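Local coordinates for DNA mismatch repair protein MutL (Aquifex aeolicus VF5, PDB 6LZJ) that probably binds and hydrolyses ATP to drive the conformational changes by which MutL acts in DNA mismatch repair after the mismatch is recognised, at residues K34-I39 against R48-G53; G42-I47 against K154-E159; G55-D60 against S105-E110; S96-F101 against D141-L146. All coordinates share one frame; numbering follows the deposited sequence.

Contact 1 of 4, residues K34-I39 against R48-G53; sequences KVEVEI and RVKDNG. With ACP (phosphomethylphosphonic acid adenylate ester), chain C.
Val-35, Val-37 and Val-49 make the tight side of this antiparallel pairing. Val-37 and Val-49 form a non-hydrogen-bonded pair and lie side by side, CG2 of Val-37 to CG2 of Val-49 at 4.1 Å, while CG1 of Val-35 meets CG1 of Val-49 at 4.2 Å. Beta-branched residues suit a strand, and all three are buried against helix 16-29. Between the strands, Glu-36 N reaches Lys-50 O at 2.8 Å, nearly straight at 169°, and Lys-50 N returns a bond to Glu-36 O. The two strands are the arms of a beta hairpin in the GHKL (Bergerat) ATPase fold, and Asp-51, at the end of strand 46-51, serves the nucleotide: its OD2 accepts from N6 of the bound ATP analogue at 2.8 Å and also bonds Ser-27. Its OD1 accepts from Gly-53 N in an Asx turn, which helps fix the carboxylate. The opposite face is looser and partly open to solvent, so long charged chains fit there. Arg-48 bends at chi3 (51°), bringing its guanidinium between Glu-36 and Glu-38. NH1 and NH2 both grip Glu-36 OE2 end-on, NH1 at 2.9 Å, and the carboxylate is turned nearly perpendicular to the guanidinium. NH2 also salt-bridges Glu-38 OE1, by a bond modelled so short that its length is doubtful. Glu-136 gives NH1 a further partner.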
# COMPACT_ATOMS: atom_id res chain seq x y z
N LYS A 34 -11.54 -2.74 3.73
CA LYS A 34 -11.10 -1.64 4.55
C LYS A 34 -9.75 -2.04 5.11
O LYS A 34 -9.62 -3.11 5.72
CB LYS A 34 -12.11 -1.38 5.68
CG LYS A 34 -13.48 -0.86 5.20
CD LYS A 34 -14.40 -0.66 6.41
CE LYS A 34 -15.76 -0.06 6.01
NZ LYS A 34 -16.46 0.51 7.20
N VAL A 35 -8.76 -1.17 4.91
CA VAL A 35 -7.39 -1.36 5.34
C VAL A 35 -6.99 -0.14 6.15
O VAL A 35 -7.07 0.99 5.65
CB VAL A 35 -6.44 -1.52 4.13
CG1 VAL A 35 -4.98 -1.62 4.61
CG2 VAL A 35 -6.77 -2.79 3.34
N GLU A 36 -6.57 -0.35 7.38
CA GLU A 36 -6.19 0.73 8.28
C GLU A 36 -4.71 0.57 8.60
O GLU A 36 -4.27 -0.49 9.05
CB GLU A 36 -7.06 0.66 9.55
CG GLU A 36 -6.76 1.74 10.56
CD GLU A 36 -7.59 1.55 11.82
OE1 GLU A 36 -8.84 1.68 11.73
OE2 GLU A 36 -7.01 1.21 12.87
N VAL A 37 -3.91 1.62 8.32
CA VAL A 37 -2.49 1.58 8.60
C VAL A 37 -2.15 2.63 9.63
O VAL A 37 -2.67 3.75 9.57
CB VAL A 37 -1.66 1.84 7.33
CG1 VAL A 37 -0.21 1.77 7.66
CG2 VAL A 37 -2.02 0.80 6.32
N GLU A 38 -1.30 2.26 10.59
CA GLU A 38 -0.86 3.21 11.61
C GLU A 38 0.65 3.12 11.72
O GLU A 38 1.20 2.03 11.79
CB GLU A 38 -1.48 2.93 12.98
CG GLU A 38 -0.87 3.88 13.97
CD GLU A 38 -1.48 3.78 15.36
OE1 GLU A 38 -2.34 2.90 15.58
OE2 GLU A 38 -1.08 4.60 16.21
N ILE A 39 1.35 4.27 11.76
CA ILE A 39 2.79 4.22 11.94
C ILE A 39 3.13 5.19 13.05
O ILE A 39 2.48 6.23 13.19
CB ILE A 39 3.62 4.52 10.66
CG1 ILE A 39 3.27 5.87 10.06
CG2 ILE A 39 3.36 3.43 9.63
CD1 ILE A 39 4.29 6.28 8.95
N ARG A 48 1.34 -0.79 12.32
CA ARG A 48 0.15 -1.61 12.49
C ARG A 48 -0.69 -1.60 11.21
O ARG A 48 -0.98 -0.53 10.66
CB ARG A 48 -0.67 -1.14 13.71
CG ARG A 48 -1.89 -1.99 14.01
CD ARG A 48 -2.67 -1.51 15.23
NE ARG A 48 -2.96 -0.08 15.14
CZ ARG A 48 -4.05 0.43 14.57
NH1 ARG A 48 -4.95 -0.38 14.05
NH2 ARG A 48 -4.23 1.74 14.52
N VAL A 49 -1.11 -2.79 10.76
CA VAL A 49 -2.03 -2.90 9.64
C VAL A 49 -3.22 -3.78 10.01
O VAL A 49 -3.05 -4.95 10.39
CB VAL A 49 -1.34 -3.45 8.39
CG1 VAL A 49 -2.40 -3.70 7.25
CG2 VAL A 49 -0.28 -2.48 7.97
N LYS A 50 -4.41 -3.22 9.85
CA LYS A 50 -5.65 -3.86 10.25
C LYS A 50 -6.56 -3.93 9.06
O LYS A 50 -6.73 -2.96 8.30
CB LYS A 50 -6.35 -3.09 11.36
CG LYS A 50 -7.71 -3.63 11.78
CD LYS A 50 -8.28 -2.57 12.73
CE LYS A 50 -9.55 -3.00 13.51
NZ LYS A 50 -10.73 -2.85 12.64
N ASP A 51 -7.16 -5.09 8.90
CA ASP A 51 -8.04 -5.25 7.77
C ASP A 51 -9.28 -6.01 8.20
O ASP A 51 -9.35 -6.66 9.26
CB ASP A 51 -7.33 -5.96 6.56
CG ASP A 51 -6.99 -7.40 6.83
OD1 ASP A 51 -7.92 -8.18 7.11
OD2 ASP A 51 -5.80 -7.75 6.74
N ASN A 52 -10.29 -5.90 7.33
CA ASN A 52 -11.55 -6.61 7.50
C ASN A 52 -11.70 -7.79 6.54
O ASN A 52 -12.83 -8.09 6.13
CB ASN A 52 -12.74 -5.66 7.41
CG ASN A 52 -12.90 -5.07 6.05
OD1 ASN A 52 -12.00 -5.18 5.22
ND2 ASN A 52 -14.05 -4.46 5.80
N GLY A 53 -10.61 -8.34 6.01
CA GLY A 53 -10.70 -9.51 5.16
C GLY A 53 -11.07 -10.80 5.89
O GLY A 53 -11.44 -10.77 7.08
PG ACP C . 4.30 -13.31 -0.68
O1G ACP C . 3.87 -12.35 0.37
O2G ACP C . 5.88 -13.61 -0.55
O3G ACP C . 3.88 -12.84 -2.18
PB ACP C . 2.37 -14.83 0.96
O1B ACP C . 1.41 -13.71 0.90
O2B ACP C . 1.59 -16.21 0.71
C3B ACP C . 3.49 -14.89 -0.44
PA ACP C . 3.06 -14.10 3.61
O1A ACP C . 2.94 -12.66 3.13
O2A ACP C . 4.22 -14.43 4.50
O3A ACP C . 3.22 -15.04 2.30
O5' ACP C . 1.65 -14.55 4.23
C5' ACP C . 1.56 -15.95 4.47
C4' ACP C . 0.11 -16.37 4.48
O4' ACP C . -0.54 -15.75 5.59
C3' ACP C . -0.69 -15.92 3.28
O3' ACP C . -0.58 -16.85 2.20
C2' ACP C . -2.09 -15.88 3.82
O2' ACP C . -2.62 -17.23 3.77
C1' ACP C . -1.91 -15.57 5.30
N9 ACP C . -2.17 -14.14 5.56
C8 ACP C . -1.22 -13.24 5.88
N7 ACP C . -1.77 -12.04 6.10
C5 ACP C . -3.10 -12.19 5.96
C6 ACP C . -4.27 -11.31 6.10
N6 ACP C . -4.10 -9.98 6.40
N1 ACP C . -5.47 -11.84 5.87
C2 ACP C . -5.63 -13.15 5.57
N3 ACP C . -4.63 -14.02 5.42
C4 ACP C . -3.35 -13.59 5.63

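Contact 2 of 4, residues G42-I47 against K154-E159; sequences GGKRLI and KKEDTE
The carboxylate of Glu-156 is met by the ammonium of Lys-44 at one oxygen, with NZ of Lys-44 lying nearly along the C-O axis of OE1 in a salt bridge of 3.2 Å. CD of Lys-44 runs past the same OE1 at 3.6 Å, and the side chains cross at about a right angle. The second flat group is the peptide of Lys-154, whose carbonyl O accepts a weak hydrogen bond from NZ of Lys-44 at 2.9 Å; CE lies about as near, so the bond is badly aimed. Lys-44 can reach both because its chain is extended beyond CG, whereas Glu-156 folds back at chi2 (84°). The contact joins the hairpin turn between strands 34-40 and 46-51, which runs into a classic beta bulge (Arg-45 and Leu-46 opposite Val-40 where the second strand begins), to the start of helix 156-173, with Lys-155 at its N-cap. A methionine in place of Lys-44 would probably leave Glu-156 without its cross-contact charge partner and the Lys-154 carbonyl without this donor. Packing is also tight at Gly-42, whose backbone comes against the first helical turn: its O lies 3.4 Å from CB of Glu-159 and, although buried, finds no hydrogen-bond partner. A side chain at Gly-42 would run into Glu-156 O, and its positive phi (67°) also suits glycine. The carboxylate of Glu-159 turns to Lys-162, along the helix.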
# COMPACT_ATOMS: atom_id res chain seq x y z
N GLY A 42 7.68 7.05 12.23
CA GLY A 42 7.87 6.71 10.83
C GLY A 42 7.74 5.23 10.54
O GLY A 42 8.11 4.78 9.45
N GLY A 43 7.19 4.46 11.49
CA GLY A 43 7.24 3.02 11.40
C GLY A 43 8.41 2.40 12.11
O GLY A 43 8.50 1.18 12.21
N LYS A 44 9.33 3.21 12.63
CA LYS A 44 10.47 2.63 13.32
C LYS A 44 10.07 2.08 14.67
O LYS A 44 10.67 1.11 15.14
CB LYS A 44 11.56 3.66 13.54
CG LYS A 44 12.21 4.16 12.30
CD LYS A 44 13.17 5.24 12.73
CE LYS A 44 13.95 5.75 11.57
NZ LYS A 44 15.07 6.56 12.06
N ARG A 45 9.10 2.72 15.31
CA ARG A 45 8.58 2.29 16.60
C ARG A 45 7.42 1.31 16.42
O ARG A 45 7.44 0.23 17.01
CB ARG A 45 8.18 3.51 17.44
CG ARG A 45 7.64 3.12 18.77
CD ARG A 45 7.75 4.20 19.84
NE ARG A 45 7.31 3.64 21.11
CZ ARG A 45 8.05 2.82 21.85
NH1 ARG A 45 7.57 2.32 22.98
NH2 ARG A 45 9.26 2.47 21.45
N LEU A 46 6.37 1.72 15.70
CA LEU A 46 5.27 0.79 15.42
C LEU A 46 4.79 0.87 13.98
O LEU A 46 4.57 1.96 13.43
CB LEU A 46 4.09 1.06 16.33
CG LEU A 46 2.80 0.32 15.95
CD1 LEU A 46 2.93 -1.12 16.21
CD2 LEU A 46 1.66 0.89 16.76
N ILE A 47 4.51 -0.28 13.39
CA ILE A 47 3.73 -0.38 12.17
C ILE A 47 2.57 -1.29 12.49
O ILE A 47 2.78 -2.44 12.89
CB ILE A 47 4.57 -1.00 11.02
CG1 ILE A 47 5.85 -0.18 10.74
CG2 ILE A 47 3.71 -1.24 9.76
CD1 ILE A 47 6.91 -1.07 10.08
N LYS A 154 16.39 6.02 7.64
CA LYS A 154 16.24 7.44 7.39
C LYS A 154 15.49 8.09 8.55
O LYS A 154 14.84 7.41 9.34
CB LYS A 154 15.48 7.70 6.10
CG LYS A 154 15.95 6.93 4.89
CD LYS A 154 17.30 7.37 4.43
CE LYS A 154 17.61 6.73 3.08
NZ LYS A 154 17.46 5.26 3.13
N LYS A 155 15.55 9.43 8.61
CA LYS A 155 14.76 10.19 9.58
C LYS A 155 13.28 9.83 9.51
O LYS A 155 12.76 9.43 8.46
CB LYS A 155 14.91 11.69 9.33
CG LYS A 155 16.12 12.34 9.96
CD LYS A 155 16.16 13.85 9.60
CE LYS A 155 17.46 14.54 9.97
NZ LYS A 155 17.40 16.01 9.59
N GLU A 156 12.60 9.96 10.66
CA GLU A 156 11.17 9.68 10.78
C GLU A 156 10.35 10.32 9.67
O GLU A 156 9.49 9.68 9.04
CB GLU A 156 10.65 10.18 12.13
CG GLU A 156 10.97 9.30 13.32
CD GLU A 156 12.36 9.53 13.90
OE1 GLU A 156 13.26 8.71 13.66
OE2 GLU A 156 12.54 10.54 14.62
N ASP A 157 10.58 11.61 9.40
CA ASP A 157 9.74 12.26 8.40
C ASP A 157 9.98 11.71 6.99
O ASP A 157 9.04 11.68 6.19
CB ASP A 157 9.93 13.78 8.44
CG ASP A 157 8.65 14.51 8.12
OD1 ASP A 157 7.74 14.52 8.98
OD2 ASP A 157 8.55 15.06 7.01
N THR A 158 11.21 11.27 6.67
CA THR A 158 11.43 10.67 5.36
C THR A 158 10.68 9.35 5.23
O THR A 158 10.10 9.05 4.18
CB THR A 158 12.91 10.43 5.11
OG1 THR A 158 13.60 11.68 5.08
CG2 THR A 158 13.12 9.71 3.78
N GLU A 159 10.72 8.53 6.28
CA GLU A 159 10.06 7.23 6.24
C GLU A 159 8.57 7.41 6.17
O GLU A 159 7.88 6.61 5.53
CB GLU A 159 10.41 6.43 7.49
CG GLU A 159 11.62 5.58 7.35
CD GLU A 159 11.54 4.67 6.13
OE1 GLU A 159 12.53 4.60 5.42
OE2 GLU A 159 10.49 4.01 5.88

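Contact 3 of 4, residues G55-D60 against S105-E110; sequences GIHPED and SRFFQE. With ACP (phosphomethylphosphonic acid adenylate ester), chain C.
This is a packing of one loop on another at the rim of the nucleotide pocket, where the segment leading into helix 58-61 lies against the end of strand 100-106 and the turn that follows. The ring of Phe-107 is its centre. CB of His-57 sits over one face, 4.0 Å from the ring centroid, and the imidazole turns its edge toward that face in an offset edge-to-face pair, planes 64° apart. CD1 of Phe-108 lies over the rim of the opposite face, and Gly-55 O lies at the edge, 3.7 Å from CD1 of Phe-107. An alanine in place of Phe-107 would probably leave His-57 without its aromatic partner and open a gap beside Gly-55. The imidazole also has a cap to hold: ND1 of His-57 accepts from Glu-59 N at 2.8 Å, in the plane of the ring, and so fixes its rotation at the helix N-cap. Beyond it, CD of Pro-58 packs on CG of Glu-110 at 3.6 Å. Deeper in, Ser-105 OG accepts from Ile-56 N at 2.8 Å, and a water donates to both Ile-56 O and Ser-105 O. Gly-55 suits its place because a CB would collide with Arg-106 O. Ile-56 then sets CG1 against the adenine, 3.5 Å from N3 of the analogue; together with Asp-51 and Gly-53, Gly-55 makes up the DxGxG signature of GHKL ATPases.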
# COMPACT_ATOMS: atom_id res chain seq x y z
N GLY A 55 -9.64 -13.23 7.28
CA GLY A 55 -8.88 -13.74 8.39
C GLY A 55 -8.17 -15.06 8.12
O GLY A 55 -8.15 -15.61 7.02
N ILE A 56 -7.57 -15.56 9.20
CA ILE A 56 -6.78 -16.78 9.18
C ILE A 56 -7.40 -17.71 10.21
O ILE A 56 -7.69 -17.27 11.33
CB ILE A 56 -5.30 -16.50 9.51
CG1 ILE A 56 -4.75 -15.40 8.59
CG2 ILE A 56 -4.45 -17.75 9.34
CD1 ILE A 56 -3.53 -14.67 9.17
N HIS A 57 -7.63 -18.98 9.84
CA HIS A 57 -8.19 -19.94 10.77
C HIS A 57 -7.23 -20.14 11.95
O HIS A 57 -6.01 -20.07 11.76
CB HIS A 57 -8.46 -21.29 10.08
CG HIS A 57 -9.16 -22.29 10.95
ND1 HIS A 57 -8.55 -22.95 11.99
CD2 HIS A 57 -10.45 -22.72 10.94
CE1 HIS A 57 -9.41 -23.76 12.57
NE2 HIS A 57 -10.58 -23.63 11.96
N PRO A 58 -7.74 -20.34 13.17
CA PRO A 58 -6.81 -20.55 14.30
C PRO A 58 -5.75 -21.60 14.03
O PRO A 58 -4.58 -21.45 14.41
CB PRO A 58 -7.74 -20.96 15.45
CG PRO A 58 -9.01 -20.26 15.15
CD PRO A 58 -9.14 -20.26 13.63
N GLU A 59 -6.13 -22.68 13.36
CA GLU A 59 -5.21 -23.75 13.01
C GLU A 59 -4.06 -23.29 12.11
O GLU A 59 -2.99 -23.91 12.12
CB GLU A 59 -6.02 -24.86 12.34
CG GLU A 59 -5.32 -26.16 12.09
CD GLU A 59 -6.27 -27.17 11.44
OE1 GLU A 59 -6.01 -27.58 10.28
OE2 GLU A 59 -7.28 -27.54 12.09
N ASP A 60 -4.25 -22.21 11.34
CA ASP A 60 -3.21 -21.74 10.42
C ASP A 60 -2.39 -20.57 10.94
O ASP A 60 -1.40 -20.21 10.29
CB ASP A 60 -3.84 -21.33 9.07
CG ASP A 60 -4.47 -22.49 8.33
OD1 ASP A 60 -3.73 -23.42 7.95
OD2 ASP A 60 -5.70 -22.45 8.09
N SER A 105 -5.73 -12.69 14.34
CA SER A 105 -6.67 -12.88 13.24
C SER A 105 -7.89 -13.66 13.68
O SER A 105 -7.79 -14.62 14.45
CB SER A 105 -6.00 -13.61 12.06
OG SER A 105 -6.91 -13.54 10.96
N ARG A 106 -9.04 -13.24 13.18
CA ARG A 106 -10.27 -13.96 13.40
C ARG A 106 -10.81 -14.38 12.05
O ARG A 106 -11.08 -13.54 11.17
CB ARG A 106 -11.29 -13.13 14.17
CG ARG A 106 -12.58 -13.88 14.43
CD ARG A 106 -13.55 -12.94 15.09
NE ARG A 106 -14.93 -13.38 14.91
CZ ARG A 106 -15.95 -12.67 15.36
NH1 ARG A 106 -15.69 -11.54 15.99
NH2 ARG A 106 -17.20 -13.08 15.16
N PHE A 107 -10.92 -15.69 11.88
CA PHE A 107 -11.40 -16.28 10.64
C PHE A 107 -12.90 -16.01 10.50
O PHE A 107 -13.65 -16.03 11.49
CB PHE A 107 -11.07 -17.77 10.69
CG PHE A 107 -11.20 -18.50 9.40
CD1 PHE A 107 -10.51 -18.10 8.27
CD2 PHE A 107 -11.93 -19.66 9.35
CE1 PHE A 107 -10.61 -18.81 7.09
CE2 PHE A 107 -12.04 -20.39 8.17
CZ PHE A 107 -11.38 -19.95 7.04
N PHE A 108 -13.34 -15.76 9.27
CA PHE A 108 -14.75 -15.46 9.07
C PHE A 108 -15.67 -16.56 9.59
O PHE A 108 -16.82 -16.27 9.90
CB PHE A 108 -15.01 -15.19 7.59
CG PHE A 108 -14.98 -16.43 6.73
CD1 PHE A 108 -13.79 -16.89 6.20
CD2 PHE A 108 -16.16 -17.10 6.43
CE1 PHE A 108 -13.76 -18.01 5.40
CE2 PHE A 108 -16.15 -18.23 5.61
CZ PHE A 108 -14.94 -18.70 5.11
N GLN A 109 -15.17 -17.79 9.76
CA GLN A 109 -15.98 -18.88 10.30
C GLN A 109 -15.93 -19.00 11.82
O GLN A 109 -16.68 -19.81 12.39
CB GLN A 109 -15.57 -20.22 9.67
CG GLN A 109 -15.62 -20.22 8.16
CD GLN A 109 -15.45 -21.59 7.52
OE1 GLN A 109 -14.71 -22.44 8.00
NE2 GLN A 109 -16.15 -21.80 6.41
N GLU A 110 -15.11 -18.20 12.51
CA GLU A 110 -14.88 -18.35 13.94
C GLU A 110 -15.46 -17.18 14.73
O GLU A 110 -15.58 -16.06 14.22
CB GLU A 110 -13.38 -18.45 14.24
CG GLU A 110 -12.70 -19.65 13.63
CD GLU A 110 -13.09 -20.95 14.30
OE1 GLU A 110 -12.75 -22.01 13.74
OE2 GLU A 110 -13.74 -20.93 15.37
PG ACP C . 4.30 -13.31 -0.68
O1G ACP C . 3.87 -12.35 0.37
O2G ACP C . 5.88 -13.61 -0.55
O3G ACP C . 3.88 -12.84 -2.18
PB ACP C . 2.37 -14.83 0.96
O1B ACP C . 1.41 -13.71 0.90
O2B ACP C . 1.59 -16.21 0.71
C3B ACP C . 3.49 -14.89 -0.44
PA ACP C . 3.06 -14.10 3.61
O1A ACP C . 2.94 -12.66 3.13
O2A ACP C . 4.22 -14.43 4.50
O3A ACP C . 3.22 -15.04 2.30
O5' ACP C . 1.65 -14.55 4.23
C5' ACP C . 1.56 -15.95 4.47
C4' ACP C . 0.11 -16.37 4.48
O4' ACP C . -0.54 -15.75 5.59
C3' ACP C . -0.69 -15.92 3.28
O3' ACP C . -0.58 -16.85 2.20
C2' ACP C . -2.09 -15.88 3.82
O2' ACP C . -2.62 -17.23 3.77
C1' ACP C . -1.91 -15.57 5.30
N9 ACP C . -2.17 -14.14 5.56
C8 ACP C . -1.22 -13.24 5.88
N7 ACP C . -1.77 -12.04 6.10
C5 ACP C . -3.10 -12.19 5.96
C6 ACP C . -4.27 -11.31 6.10
N6 ACP C . -4.10 -9.98 6.40
N1 ACP C . -5.47 -11.84 5.87
C2 ACP C . -5.63 -13.15 5.57
N3 ACP C . -4.63 -14.02 5.42
C4 ACP C . -3.35 -13.59 5.63
O HOH W 1 -7.66 -17.26 13.92

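Contact 4 of 4, residues S96-F101 against D141-L146; sequences SSVSKF and DLFFNL
Two torsions bring Lys-100 and Phe-144 together: CG of Phe-144 stands between its own backbone N and carbonyl carbon (chi1 79°), and the lysine chain, nearly extended up to CE, turns about CD-CE (chi4 47°). NZ of Lys-100 thereby comes over one face of the Phe-144 ring, 3.8 Å from the centroid and 15° off the normal, in a cation-pi contact; CB of Asn-145 covers the opposite face, and Ser-99 CA lies at the edge. An aromatic residue suits this place, because the electron-rich face of its ring can attract the ammonium without carrying a charge. Asp-141 is also near, its OD2 3.3 Å from CD of Lys-100, but the charged ends stay beyond salt-bridge range, so any attraction is probably modest. The apolar half centres on Val-98. Its CB touches CD1 of Phe-143 at 3.6 Å, and its two methyls diverge, CG2 to CD1 of Leu-142 at 3.7 Å and CG1 to CD1 of Leu-146 at 4.0 Å; a short branched side chain can serve all three. Hydrogen bonding is sparse: between backbones Phe-143 N donates to Val-98 O at 2.8 Å, and the side chain of Asn-145 adds a weak bond from ND2 to Ser-97 O. Two overlapping tight turns, type II from Asp-141 to Phe-144 and type I from Phe-143 to Leu-146, fold 141-146 round Val-98. The arrangement packs the link between helix 91-96 and strand 100-106 against the loop running from strand 134-140 to helix 147-151, whose Arg-150 bonds Leu-142 O.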
# COMPACT_ATOMS: atom_id res chain seq x y z
N SER A 96 8.81 -10.93 10.94
CA SER A 96 8.85 -11.31 12.36
C SER A 96 10.27 -11.56 12.86
O SER A 96 10.53 -11.45 14.07
CB SER A 96 7.98 -12.56 12.62
OG SER A 96 8.49 -13.75 11.98
N SER A 97 11.19 -11.84 11.95
CA SER A 97 12.56 -12.14 12.35
C SER A 97 13.31 -10.90 12.78
O SER A 97 14.38 -11.01 13.39
CB SER A 97 13.30 -12.81 11.18
OG SER A 97 12.70 -14.02 10.75
N VAL A 98 12.90 -9.73 12.30
CA VAL A 98 13.57 -8.46 12.59
C VAL A 98 12.72 -7.53 13.46
O VAL A 98 12.84 -6.33 13.31
CB VAL A 98 14.08 -7.74 11.33
CG1 VAL A 98 15.16 -8.59 10.63
CG2 VAL A 98 12.91 -7.43 10.37
N SER A 99 11.70 -8.02 14.18
CA SER A 99 10.89 -7.15 14.99
C SER A 99 10.32 -7.88 16.19
O SER A 99 10.44 -9.10 16.34
CB SER A 99 9.72 -6.56 14.19
OG SER A 99 8.93 -7.62 13.70
N LYS A 100 9.66 -7.09 17.00
CA LYS A 100 8.73 -7.56 18.03
C LYS A 100 7.35 -7.56 17.39
O LYS A 100 6.76 -6.50 17.14
CB LYS A 100 8.76 -6.66 19.26
CG LYS A 100 10.08 -6.65 20.04
CD LYS A 100 10.24 -5.33 20.78
CE LYS A 100 11.06 -5.50 22.04
NZ LYS A 100 12.30 -6.28 21.78
N PHE A 101 6.82 -8.74 17.15
CA PHE A 101 5.81 -8.97 16.13
C PHE A 101 4.57 -9.58 16.76
O PHE A 101 4.65 -10.63 17.41
CB PHE A 101 6.40 -9.91 15.05
CG PHE A 101 5.41 -10.35 13.96
CD1 PHE A 101 4.59 -11.45 14.13
CD2 PHE A 101 5.41 -9.69 12.71
CE1 PHE A 101 3.71 -11.84 13.12
CE2 PHE A 101 4.55 -10.09 11.69
CZ PHE A 101 3.70 -11.16 11.89
N ASP A 141 9.55 -1.99 16.91
CA ASP A 141 10.99 -1.89 17.13
C ASP A 141 11.75 -2.56 16.01
O ASP A 141 12.60 -3.41 16.25
CB ASP A 141 11.37 -2.45 18.50
CG ASP A 141 10.82 -1.60 19.64
OD1 ASP A 141 10.46 -0.42 19.39
OD2 ASP A 141 10.73 -2.10 20.79
N LEU A 142 11.39 -2.20 14.77
CA LEU A 142 11.99 -2.79 13.57
C LEU A 142 13.51 -2.73 13.63
O LEU A 142 14.10 -1.68 13.94
CB LEU A 142 11.46 -2.06 12.32
CG LEU A 142 11.78 -2.73 10.97
CD1 LEU A 142 11.18 -4.14 10.82
CD2 LEU A 142 11.38 -1.84 9.79
N PHE A 143 14.15 -3.87 13.30
CA PHE A 143 15.60 -4.06 13.40
C PHE A 143 16.16 -3.78 14.81
O PHE A 143 17.32 -3.35 14.96
CB PHE A 143 16.33 -3.20 12.37
CG PHE A 143 15.81 -3.38 10.97
CD1 PHE A 143 15.77 -4.65 10.39
CD2 PHE A 143 15.39 -2.28 10.23
CE1 PHE A 143 15.28 -4.80 9.06
CE2 PHE A 143 14.92 -2.44 8.94
CZ PHE A 143 14.86 -3.70 8.38
N PHE A 144 15.39 -4.00 15.89
CA PHE A 144 15.98 -3.87 17.22
C PHE A 144 17.17 -4.82 17.41
O PHE A 144 18.09 -4.51 18.19
CB PHE A 144 14.94 -4.14 18.32
CG PHE A 144 14.67 -5.59 18.55
CD1 PHE A 144 13.77 -6.27 17.75
CD2 PHE A 144 15.30 -6.29 19.57
CE1 PHE A 144 13.55 -7.62 17.93
CE2 PHE A 144 15.06 -7.64 19.75
CZ PHE A 144 14.18 -8.30 18.94
N ASN A 145 17.17 -5.97 16.72
CA ASN A 145 18.19 -7.00 16.77
C ASN A 145 19.36 -6.71 15.83
O ASN A 145 20.29 -7.53 15.76
CB ASN A 145 17.57 -8.37 16.43
CG ASN A 145 16.82 -8.40 15.04
OD1 ASN A 145 16.19 -7.41 14.63
ND2 ASN A 145 16.82 -9.57 14.39
N LEU A 146 19.30 -5.59 15.11
CA LEU A 146 20.28 -5.25 14.06
C LEU A 146 20.58 -3.77 14.22
O LEU A 146 20.09 -2.92 13.48
CB LEU A 146 19.74 -5.56 12.66
CG LEU A 146 19.40 -7.04 12.46
CD1 LEU A 146 18.87 -7.28 11.05
CD2 LEU A 146 20.67 -7.74 12.68

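How the contacts relate
From the N terminus, contact 1 closes the short hairpin of strands 34-40 and 46-51. Contact 2 starts from the turn of that hairpin, so it crosses contact 1, and closes a loop of 106 residues at helix 156-173. Contacts 3 and 4 both fall within that long loop and cross each other: 55-60 returns to 105-110, at one end of strand 100-106, while 96-101, at its other end, reaches 141-146. Contacts 1 and 3 adjoin in sequence, and both touch the nucleotide. Contacts 2 and 4 meet where Arg-45 and Asp-141 probably share a backbone hydrogen bond. All four reach the eight-stranded sheet, contacts 2 and 4 tying it to the segments around helices 147-151 and 156-173.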